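Local coordinates for large exoprotein involved in heme utilization or adhesion (Yersinia kristensenii ATCC 33638, PDB 5E3E), which probably acts as a ribonuclease toxin of the RNase A superfamily in contact-dependent growth inhibition, and is bound here by its immunity protein CdiI, at residues I74-S79 / T83-V88; S29-R34 / E38-K43; K43-N48 / Y105-G110; D6-K11 / L17-T22. One frame throughout, in Å; residues are numbered along the deposited sequence.

Overall arrangement
Contacts 1 and 2 meet in the antiparallel sheet, where strands 75-79 and 27-31 are neighbours and Ile76 N lies 2.9 Å from Ser30 O. Contacts 2 and 3 share helix 34-47, which packs through Val40 in contact 2 and Ile45 in contact 3. All four are partly buried, 2 and 3 nearer the centre of the chain, 1 and 4 farther out. Contact 3 is apolar, whereas contact 2 joins a buried Phe31-Val40 pair to an exposed Arg34-Glu38 pair. Contact 1 is a hairpin held by backbone bonds; contact 4, on the same side of the centre, relies on a charged side chain gripping a carbonyl. Residues of contacts 2, 3 and 4 also meet CdiI.

Contact 1. Residues I74-S79 / T83-V88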
# COMPACT_ATOMS: atom_id res chain seq x y z
N ILE B 74 -17.38 2.69 -5.47
CA ILE B 74 -17.48 2.10 -4.15
C ILE B 74 -16.96 3.01 -3.05
O ILE B 74 -16.94 2.63 -1.88
CB ILE B 74 -16.80 0.69 -4.12
CG1 ILE B 74 -15.34 0.68 -4.64
CG2 ILE B 74 -17.58 -0.28 -4.98
CD1 ILE B 74 -14.42 1.65 -4.02
N GLY B 75 -16.59 4.24 -3.38
CA GLY B 75 -16.06 5.17 -2.43
C GLY B 75 -15.43 6.38 -3.09
O GLY B 75 -15.69 6.65 -4.30
N ILE B 76 -14.65 7.09 -2.28
CA ILE B 76 -14.09 8.38 -2.62
C ILE B 76 -12.61 8.42 -2.26
O ILE B 76 -12.14 7.69 -1.39
CB ILE B 76 -14.82 9.57 -1.96
CG1 ILE B 76 -14.81 9.44 -0.42
CG2 ILE B 76 -16.24 9.67 -2.52
CD1 ILE B 76 -15.31 10.65 0.33
N SER B 77 -11.93 9.33 -2.95
CA SER B 77 -10.51 9.56 -2.74
C SER B 77 -10.19 11.03 -2.90
O SER B 77 -10.77 11.71 -3.72
CB SER B 77 -9.69 8.74 -3.73
OG SER B 77 -8.29 8.92 -3.53
N VAL B 78 -9.24 11.49 -2.09
CA VAL B 78 -8.66 12.79 -2.24
C VAL B 78 -7.13 12.65 -2.30
O VAL B 78 -6.55 11.71 -1.76
CB VAL B 78 -9.06 13.76 -1.11
CG1 VAL B 78 -10.58 13.96 -1.12
CG2 VAL B 78 -8.58 13.29 0.25
N SER B 79 -6.52 13.64 -2.94
CA SER B 79 -5.06 13.68 -3.15
C SER B 79 -4.44 15.00 -2.68
O SER B 79 -5.06 16.05 -2.78
CB SER B 79 -4.76 13.48 -4.65
OG SER B 79 -4.98 12.11 -4.98
N THR B 83 -8.44 19.92 -3.48
CA THR B 83 -9.61 19.53 -2.68
C THR B 83 -10.62 18.70 -3.49
O THR B 83 -11.68 18.34 -2.99
CB THR B 83 -10.29 20.79 -2.10
OG1 THR B 83 -10.66 21.68 -3.16
CG2 THR B 83 -9.33 21.51 -1.09
N ASN B 84 -10.31 18.40 -4.75
CA ASN B 84 -11.22 17.63 -5.55
C ASN B 84 -11.44 16.23 -4.92
O ASN B 84 -10.48 15.58 -4.52
CB ASN B 84 -10.65 17.46 -6.96
CG ASN B 84 -11.63 16.79 -7.88
OD1 ASN B 84 -12.71 17.30 -8.10
ND2 ASN B 84 -11.27 15.61 -8.39
N VAL B 85 -12.71 15.81 -4.82
CA VAL B 85 -13.07 14.48 -4.34
C VAL B 85 -13.39 13.59 -5.54
O VAL B 85 -14.27 13.92 -6.34
CB VAL B 85 -14.26 14.55 -3.35
CG1 VAL B 85 -14.66 13.16 -2.90
CG2 VAL B 85 -13.92 15.45 -2.17
N SER B 86 -12.64 12.50 -5.71
CA SER B 86 -12.83 11.60 -6.85
C SER B 86 -13.67 10.39 -6.45
O SER B 86 -13.47 9.84 -5.37
CB SER B 86 -11.46 11.13 -7.37
OG SER B 86 -10.74 12.21 -7.97
N SER B 87 -14.61 9.95 -7.30
CA SER B 87 -15.27 8.67 -7.06
C SER B 87 -14.35 7.60 -7.62
O SER B 87 -13.66 7.80 -8.62
CB SER B 87 -16.67 8.59 -7.71
OG SER B 87 -17.48 9.61 -7.14
N VAL B 88 -14.28 6.47 -6.94
CA VAL B 88 -13.32 5.44 -7.33
C VAL B 88 -14.03 4.09 -7.35
O VAL B 88 -14.98 3.86 -6.58
CB VAL B 88 -12.07 5.49 -6.46
CG1 VAL B 88 -11.25 6.76 -6.80
CG2 VAL B 88 -12.46 5.54 -5.03
O HOH W 1 -18.27 7.53 -4.91
O HOH W 2 -9.28 13.33 -6.03
O HOH W 3 -7.91 15.93 -3.96
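Ile76 and Val85 pack obliquely across the hairpin, the CB of Ile76 lying 3.7 Å from CG1 of Val85. With CG1 of Ile76 wedged between its own N and carbonyl carbon (chi1 58°), CG2 and CD1 also come up against that same valine methyl. The other branch of Val85, CG2, runs side by side with Val78, 3.8 Å from its CG1, and both side chains point the same way. Leu16 of helix 13-19 touches both Ile76 and Val78. The opposite face of the two strands carries Ser77, Ser86 and Val88, where CG1 of Val88 rests 4.0 Å from Ser77 CB.

Ser77 and Ser86 form an antiparallel hydrogen-bonded pair. Ser86 N reaches Ser77 O at 2.8 Å in a nearly straight bond (172° at the hydrogen), while Ser77 N donates to Ser86 O in a more bent bond. Ile74 N donates to Val88 O at 2.9 Å, and the CD1 of Ile74 folds back to within 3.4 Å of that oxygen. A water donates to both Ser77 O and Asn84 O and accepts from Ser86 OG. Backbone bonding thus sets the pairing, with valine and isoleucine methyls packing together on the side met by helix 13-19 and water bridging polar groups toward the connecting turn.

Contact 2. Residues S29-R34 / E38-K43; sequences SSFTDR and EAVTSK
Phe31 turns its ring toward helix 34-47 with CG anti to its carbonyl carbon (chi1 -66°), and Val40 answers with CG1 anti to its backbone N (chi1 169°). Those two settings bring CE1 of the ring to 3.8 Å from Val40 CG1, with Val40 CB only slightly farther from the same ring carbon. The valine methyl approaches obliquely, and the pair forms a small apolar joint. Ala91 and Ile74 touch both side chains, while Pro112 adds to the cover of Phe31.

The joint closes a strand-to-helix connection: the chain leaves strand 27-31 of the antiparallel sheet and turns through Thr32 and Asp33 into a helix that lies against that sheet. Asp33 is the N-cap; its side chain caps a backbone N of the first turn, and OD1 also bonds Thr36 OG1. Glu38 N then donates to Arg34 O at 2.9 Å, nearly straight at the hydrogen (164°), as expected of an i to i+4 helical bond.

One turn apart on the same exposed side of the helix, the side chains of Arg34 and Glu38 cross. OE2 of Glu38 sits 3.4 Å from Arg34 CG, closer to the aliphatic stem than to the charged end. The separation from NE is 3.9 Å, a long salt bridge in which the oxygen lies well out of the guanidinium plane; no N-H points at it, and the attraction is one of charge alone, probably softened by solvent.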
# COMPACT_ATOMS: atom_id res chain seq x y z
N SER B 29 -8.49 7.56 1.07
CA SER B 29 -9.75 7.11 0.51
C SER B 29 -10.61 6.38 1.54
O SER B 29 -10.14 5.94 2.60
CB SER B 29 -9.45 6.22 -0.68
OG SER B 29 -8.77 5.03 -0.26
N SER B 30 -11.88 6.20 1.17
CA SER B 30 -12.88 5.62 2.06
C SER B 30 -13.99 4.98 1.22
O SER B 30 -14.46 5.59 0.25
CB SER B 30 -13.49 6.69 2.95
OG SER B 30 -14.52 6.16 3.75
N PHE B 31 -14.42 3.78 1.63
CA PHE B 31 -15.62 3.14 1.08
C PHE B 31 -16.84 3.97 1.48
O PHE B 31 -16.86 4.62 2.53
CB PHE B 31 -15.81 1.73 1.62
CG PHE B 31 -14.74 0.78 1.19
CD1 PHE B 31 -14.69 0.32 -0.13
CD2 PHE B 31 -13.77 0.36 2.08
CE1 PHE B 31 -13.72 -0.56 -0.52
CE2 PHE B 31 -12.81 -0.52 1.69
CZ PHE B 31 -12.77 -0.97 0.37
N THR B 32 -17.84 3.96 0.63
CA THR B 32 -19.07 4.74 0.86
C THR B 32 -19.71 4.41 2.21
O THR B 32 -20.17 5.28 2.91
CB THR B 32 -20.06 4.43 -0.23
OG1 THR B 32 -19.45 4.74 -1.48
CG2 THR B 32 -21.34 5.28 -0.08
N ASP B 33 -19.79 3.13 2.51
CA ASP B 33 -20.49 2.67 3.72
C ASP B 33 -20.11 1.26 4.04
O ASP B 33 -19.39 0.63 3.27
CB ASP B 33 -22.02 2.79 3.57
CG ASP B 33 -22.54 2.24 2.25
OD1 ASP B 33 -22.19 1.10 1.88
OD2 ASP B 33 -23.34 2.95 1.60
N ARG B 34 -20.60 0.76 5.17
CA ARG B 34 -20.24 -0.60 5.62
C ARG B 34 -20.71 -1.68 4.67
O ARG B 34 -19.99 -2.63 4.39
CB ARG B 34 -20.78 -0.85 7.06
CG ARG B 34 -20.14 -2.06 7.75
CD ARG B 34 -20.44 -2.11 9.25
NE ARG B 34 -19.23 -2.46 10.03
CZ ARG B 34 -19.20 -2.69 11.35
NH1 ARG B 34 -20.31 -2.64 12.08
NH2 ARG B 34 -18.04 -2.99 11.93
N GLU B 38 -18.04 -4.24 3.01
CA GLU B 38 -18.20 -5.68 3.21
C GLU B 38 -18.34 -6.41 1.87
O GLU B 38 -17.74 -7.46 1.67
CB GLU B 38 -19.38 -5.97 4.14
CG GLU B 38 -19.02 -5.77 5.62
CD GLU B 38 -20.18 -5.95 6.59
OE1 GLU B 38 -21.22 -6.56 6.23
OE2 GLU B 38 -20.05 -5.48 7.73
N ALA B 39 -19.14 -5.85 0.96
CA ALA B 39 -19.38 -6.47 -0.35
C ALA B 39 -18.09 -6.55 -1.17
O ALA B 39 -17.80 -7.57 -1.78
CB ALA B 39 -20.47 -5.70 -1.14
N VAL B 40 -17.33 -5.46 -1.18
CA VAL B 40 -16.06 -5.40 -1.89
C VAL B 40 -15.06 -6.36 -1.28
O VAL B 40 -14.40 -7.10 -2.01
CB VAL B 40 -15.50 -3.96 -1.88
CG1 VAL B 40 -14.06 -3.91 -2.37
CG2 VAL B 40 -16.37 -3.04 -2.75
N THR B 41 -14.95 -6.37 0.05
CA THR B 41 -14.04 -7.28 0.72
C THR B 41 -14.33 -8.72 0.34
O THR B 41 -13.40 -9.47 -0.04
CB THR B 41 -14.10 -7.15 2.26
OG1 THR B 41 -13.67 -5.84 2.66
CG2 THR B 41 -13.22 -8.18 2.92
N SER B 42 -15.61 -9.12 0.42
CA SER B 42 -15.98 -10.50 0.05
C SER B 42 -15.69 -10.82 -1.41
O SER B 42 -15.16 -11.87 -1.69
CB SER B 42 -17.46 -10.79 0.34
OG SER B 42 -17.75 -10.51 1.70
N LYS B 43 -16.03 -9.92 -2.34
CA LYS B 43 -15.75 -10.17 -3.77
C LYS B 43 -14.24 -10.27 -4.06
O LYS B 43 -13.80 -11.11 -4.85
CB LYS B 43 -16.38 -9.09 -4.65
CG LYS B 43 -17.91 -9.15 -4.67
CD LYS B 43 -18.49 -8.10 -5.60
CE LYS B 43 -18.41 -6.71 -5.00
NZ LYS B 43 -19.27 -5.74 -5.72

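Contact 3. Residues K43-N48 / Y105-G110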
# COMPACT_ATOMS: atom_id res chain seq x y z
N LYS B 43 -16.03 -9.92 -2.34
CA LYS B 43 -15.75 -10.17 -3.77
C LYS B 43 -14.24 -10.27 -4.06
O LYS B 43 -13.80 -11.11 -4.85
CB LYS B 43 -16.38 -9.09 -4.65
CG LYS B 43 -17.91 -9.15 -4.67
CD LYS B 43 -18.49 -8.10 -5.60
CE LYS B 43 -18.41 -6.71 -5.00
NZ LYS B 43 -19.27 -5.74 -5.72
N ALA B 44 -13.45 -9.42 -3.43
CA ALA B 44 -12.01 -9.44 -3.62
C ALA B 44 -11.41 -10.74 -3.09
O ALA B 44 -10.54 -11.32 -3.72
CB ALA B 44 -11.36 -8.24 -2.92
N ILE B 45 -11.86 -11.20 -1.94
CA ILE B 45 -11.35 -12.47 -1.41
C ILE B 45 -11.74 -13.64 -2.34
O ILE B 45 -10.91 -14.50 -2.70
CB ILE B 45 -11.84 -12.73 0.02
CG1 ILE B 45 -11.12 -11.81 1.01
CG2 ILE B 45 -11.64 -14.21 0.40
CD1 ILE B 45 -11.87 -11.62 2.31
N ASP B 46 -13.00 -13.67 -2.75
CA ASP B 46 -13.51 -14.75 -3.58
C ASP B 46 -12.85 -14.77 -4.95
O ASP B 46 -12.51 -15.85 -5.46
CB ASP B 46 -15.03 -14.66 -3.74
CG ASP B 46 -15.77 -15.01 -2.45
OD1 ASP B 46 -15.19 -15.67 -1.56
OD2 ASP B 46 -16.95 -14.63 -2.33
N SER B 47 -12.63 -13.62 -5.56
CA SER B 47 -11.96 -13.59 -6.85
C SER B 47 -10.43 -13.80 -6.78
O SER B 47 -9.79 -13.94 -7.83
CB SER B 47 -12.32 -12.33 -7.63
OG SER B 47 -11.62 -11.21 -7.16
N ASN B 48 -9.85 -13.83 -5.58
CA ASN B 48 -8.40 -14.06 -5.40
C ASN B 48 -8.09 -15.30 -4.59
O ASN B 48 -7.01 -15.42 -4.01
CB ASN B 48 -7.76 -12.86 -4.72
CG ASN B 48 -7.64 -11.67 -5.64
OD1 ASN B 48 -6.70 -11.57 -6.43
ND2 ASN B 48 -8.58 -10.75 -5.53
N TYR B 105 -6.10 -16.34 7.84
CA TYR B 105 -5.61 -14.97 7.67
C TYR B 105 -6.51 -13.96 8.37
O TYR B 105 -7.66 -14.24 8.67
CB TYR B 105 -5.50 -14.60 6.19
CG TYR B 105 -6.80 -14.63 5.42
CD1 TYR B 105 -7.69 -13.55 5.44
CD2 TYR B 105 -7.16 -15.75 4.67
CE1 TYR B 105 -8.89 -13.59 4.75
CE2 TYR B 105 -8.35 -15.80 3.97
CZ TYR B 105 -9.22 -14.72 4.01
OH TYR B 105 -10.41 -14.80 3.32
N LYS B 106 -5.97 -12.78 8.63
CA LYS B 106 -6.80 -11.67 9.05
C LYS B 106 -6.69 -10.53 8.05
O LYS B 106 -5.68 -10.36 7.41
CB LYS B 106 -6.43 -11.21 10.45
CG LYS B 106 -5.10 -10.50 10.57
CD LYS B 106 -4.59 -10.46 12.00
CE LYS B 106 -5.63 -9.98 13.02
NZ LYS B 106 -6.00 -8.55 12.88
N ILE B 107 -7.76 -9.75 7.95
CA ILE B 107 -7.76 -8.55 7.14
C ILE B 107 -7.11 -7.41 7.94
O ILE B 107 -7.58 -6.98 9.02
CB ILE B 107 -9.19 -8.16 6.73
CG1 ILE B 107 -9.78 -9.25 5.84
CG2 ILE B 107 -9.18 -6.83 6.00
CD1 ILE B 107 -11.28 -9.17 5.76
N ILE B 108 -6.01 -6.92 7.41
CA ILE B 108 -5.27 -5.86 8.08
C ILE B 108 -5.93 -4.53 7.81
O ILE B 108 -6.19 -3.76 8.72
CB ILE B 108 -3.81 -5.82 7.60
CG1 ILE B 108 -3.12 -7.14 8.01
CG2 ILE B 108 -3.06 -4.65 8.19
CD1 ILE B 108 -3.01 -7.39 9.51
N THR B 109 -6.17 -4.26 6.53
CA THR B 109 -6.89 -3.04 6.14
C THR B 109 -7.37 -3.17 4.70
O THR B 109 -7.13 -4.19 4.05
CB THR B 109 -6.00 -1.78 6.30
OG1 THR B 109 -6.79 -0.57 6.20
CG2 THR B 109 -4.88 -1.76 5.34
N GLY B 110 -8.08 -2.16 4.25
CA GLY B 110 -8.49 -2.12 2.85
C GLY B 110 -9.14 -0.77 2.56
O GLY B 110 -9.62 -0.11 3.46
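Ile45, near the end of helix 34-47, faces strand 105-113 while the backbones stay well apart, the CA atoms of Ile45 and Ile107 being 10.1 Å from each other. Side chains span this distance. Tyr105 reaches out from the strand and Ile45 from the helix, the two coming from opposite directions, and the phenol oxygen ends against the branches of the isoleucine. Tyr105 OH lies 3.2 Å from Ile45 CG2 and 3.6 Å from Ile45 CD1, and both methyls meet the oxygen from the same general side.

Around the ring itself, CD1 of Ile45 is at the edge, near the ring plane, 4.3 Å from Tyr105 CE1. Ile45 places CG2 anti to its backbone N and CG1 anti to its carbonyl carbon (chi1 -73°), which turns both branches toward the hydroxyl. The same CD1 also meets CD1 of Ile107, two residues along the strand, in a looser methyl-to-methyl contact of 4.3 Å. Ile52 of helix 49-58 touches both Ile45 and Tyr105, and Ile66 of strand 63-68 adds to the cover of Ile45.

Where the helix ends, Asn48 folds its amide back so that ND2 donates to Ala44 O at 2.7 Å, nearly straight, with the oxygen in the amide plane; Asp67 O is a second partner of ND2. The whole is a helix packed on an antiparallel sheet, an apolar layer between the two, in a domain assigned to the RNase A superfamily.

Contact 4. Residues D6-K11 / L17-T22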
# COMPACT_ATOMS: atom_id res chain seq x y z
N ASP B 6 -11.70 0.19 9.26
CA ASP B 6 -12.72 1.15 9.70
C ASP B 6 -12.27 2.59 9.56
O ASP B 6 -13.12 3.52 9.57
CB ASP B 6 -13.17 0.85 11.14
CG ASP B 6 -13.87 -0.50 11.26
OD1 ASP B 6 -14.48 -0.95 10.27
OD2 ASP B 6 -13.83 -1.12 12.35
N ARG B 7 -10.96 2.80 9.41
CA ARG B 7 -10.42 4.14 9.09
C ARG B 7 -10.80 4.56 7.64
O ARG B 7 -10.55 5.71 7.24
CB ARG B 7 -8.89 4.14 9.22
CG ARG B 7 -8.45 3.95 10.65
CD ARG B 7 -6.99 3.61 10.78
NE ARG B 7 -6.16 4.29 9.82
CZ ARG B 7 -5.91 5.61 9.79
NH1 ARG B 7 -6.43 6.41 10.69
NH2 ARG B 7 -5.13 6.10 8.83
N HIS B 8 -11.40 3.64 6.90
CA HIS B 8 -11.70 3.80 5.45
C HIS B 8 -13.13 3.40 5.14
O HIS B 8 -13.43 2.94 4.02
CB HIS B 8 -10.72 2.99 4.61
CG HIS B 8 -9.30 3.26 4.96
ND1 HIS B 8 -8.62 4.36 4.50
CD2 HIS B 8 -8.45 2.61 5.79
CE1 HIS B 8 -7.40 4.36 5.01
NE2 HIS B 8 -7.28 3.33 5.82
N VAL B 9 -14.01 3.56 6.12
CA VAL B 9 -15.46 3.36 5.89
C VAL B 9 -16.26 4.59 6.35
O VAL B 9 -16.23 4.98 7.53
CB VAL B 9 -16.04 2.10 6.58
CG1 VAL B 9 -17.53 1.94 6.24
CG2 VAL B 9 -15.30 0.84 6.16
N GLY B 10 -16.96 5.18 5.39
CA GLY B 10 -17.87 6.27 5.66
C GLY B 10 -17.26 7.57 6.13
O GLY B 10 -17.96 8.39 6.73
N LYS B 11 -15.98 7.77 5.85
CA LYS B 11 -15.28 8.98 6.24
C LYS B 11 -15.81 10.19 5.48
O LYS B 11 -16.25 10.08 4.32
CB LYS B 11 -13.77 8.83 5.98
CG LYS B 11 -13.09 7.74 6.77
CD LYS B 11 -13.13 8.08 8.25
CE LYS B 11 -13.70 6.94 9.03
NZ LYS B 11 -13.79 7.21 10.49
N LEU B 17 -9.49 14.96 3.72
CA LEU B 17 -8.71 16.12 3.33
C LEU B 17 -7.71 16.50 4.39
O LEU B 17 -6.61 16.96 4.09
CB LEU B 17 -9.60 17.30 2.91
CG LEU B 17 -10.26 17.15 1.53
CD1 LEU B 17 -11.38 18.17 1.32
CD2 LEU B 17 -9.25 17.27 0.42
N ASN B 18 -8.06 16.31 5.66
CA ASN B 18 -7.11 16.55 6.71
C ASN B 18 -5.89 15.59 6.63
O ASN B 18 -4.77 16.00 6.87
CB ASN B 18 -7.83 16.42 8.05
CG ASN B 18 -6.94 16.83 9.21
OD1 ASN B 18 -6.49 15.99 9.98
ND2 ASN B 18 -6.59 18.09 9.25
N ARG B 19 -6.12 14.34 6.30
CA ARG B 19 -5.00 13.38 6.18
C ARG B 19 -4.01 13.76 5.09
O ARG B 19 -2.80 13.55 5.24
CB ARG B 19 -5.54 11.99 5.90
CG ARG B 19 -6.38 11.41 7.01
CD ARG B 19 -6.96 10.10 6.56
NE ARG B 19 -7.84 9.56 7.58
CZ ARG B 19 -8.55 8.44 7.48
NH1 ARG B 19 -8.48 7.66 6.42
NH2 ARG B 19 -9.32 8.09 8.49
N VAL B 20 -4.49 14.34 3.99
CA VAL B 20 -3.60 14.71 2.90
C VAL B 20 -3.01 16.11 3.02
O VAL B 20 -2.33 16.56 2.10
CB VAL B 20 -4.22 14.54 1.51
CG1 VAL B 20 -4.55 13.09 1.27
CG2 VAL B 20 -5.44 15.44 1.31
N SER B 21 -3.30 16.84 4.09
CA SER B 21 -2.67 18.16 4.25
C SER B 21 -1.76 18.11 5.46
O SER B 21 -0.54 18.08 5.33
CB SER B 21 -3.73 19.26 4.33
OG SER B 21 -4.70 18.94 5.29
N THR B 22 -2.37 18.03 6.63
CA THR B 22 -1.64 17.86 7.89
C THR B 22 -0.91 16.51 8.01
O THR B 22 0.21 16.42 8.53
CB THR B 22 -2.63 18.01 9.06
OG1 THR B 22 -3.33 19.28 8.93
CG2 THR B 22 -1.91 17.90 10.43
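Arg19 reaches from the end of helix 13-19 to the 6-11 segment and grips a single backbone oxygen, that of Arg7, so that in this RNase A-like fold the loop before helix 13-19 is tied to the end of that helix. The path begins at CB, which points toward the 6-11 segment. From there the chain runs extended through CG and CD to NE (chi2 175°, chi3 -177°), carrying the guanidinium over to that loop. CZ stands 3.4 Å from Arg7 O.

At the tip the two terminal nitrogens converge on Arg7 O. NH1 donates to Arg7 O at 3.0 Å, tilted from the carbonyl plane, and passes 3.7 Å from CE1 of His8, whose ring plane stands steeply to the guanidinium. NH2 reaches the same oxygen at 3.0 Å, this time in the carbonyl plane and on a lone pair, while the CD of Lys11 lies 3.8 Å away from it. One oxygen thus takes two N-H groups end-on, which should fix the guanidinium's rotation.

Arg7 lays its own guanidinium over one face of Arg19, the planes 24° apart. Such stacking of like charges is probably eased by Asp21 of the CdiI chain, which forms a salt bridge with Arg7 NE and accepts a hydrogen bond from His8 NE2. Within the stack, Arg7 NH1 sits 4.0 Å from Arg19 NH2, offset toward the rim of the Arg19 guanidinium.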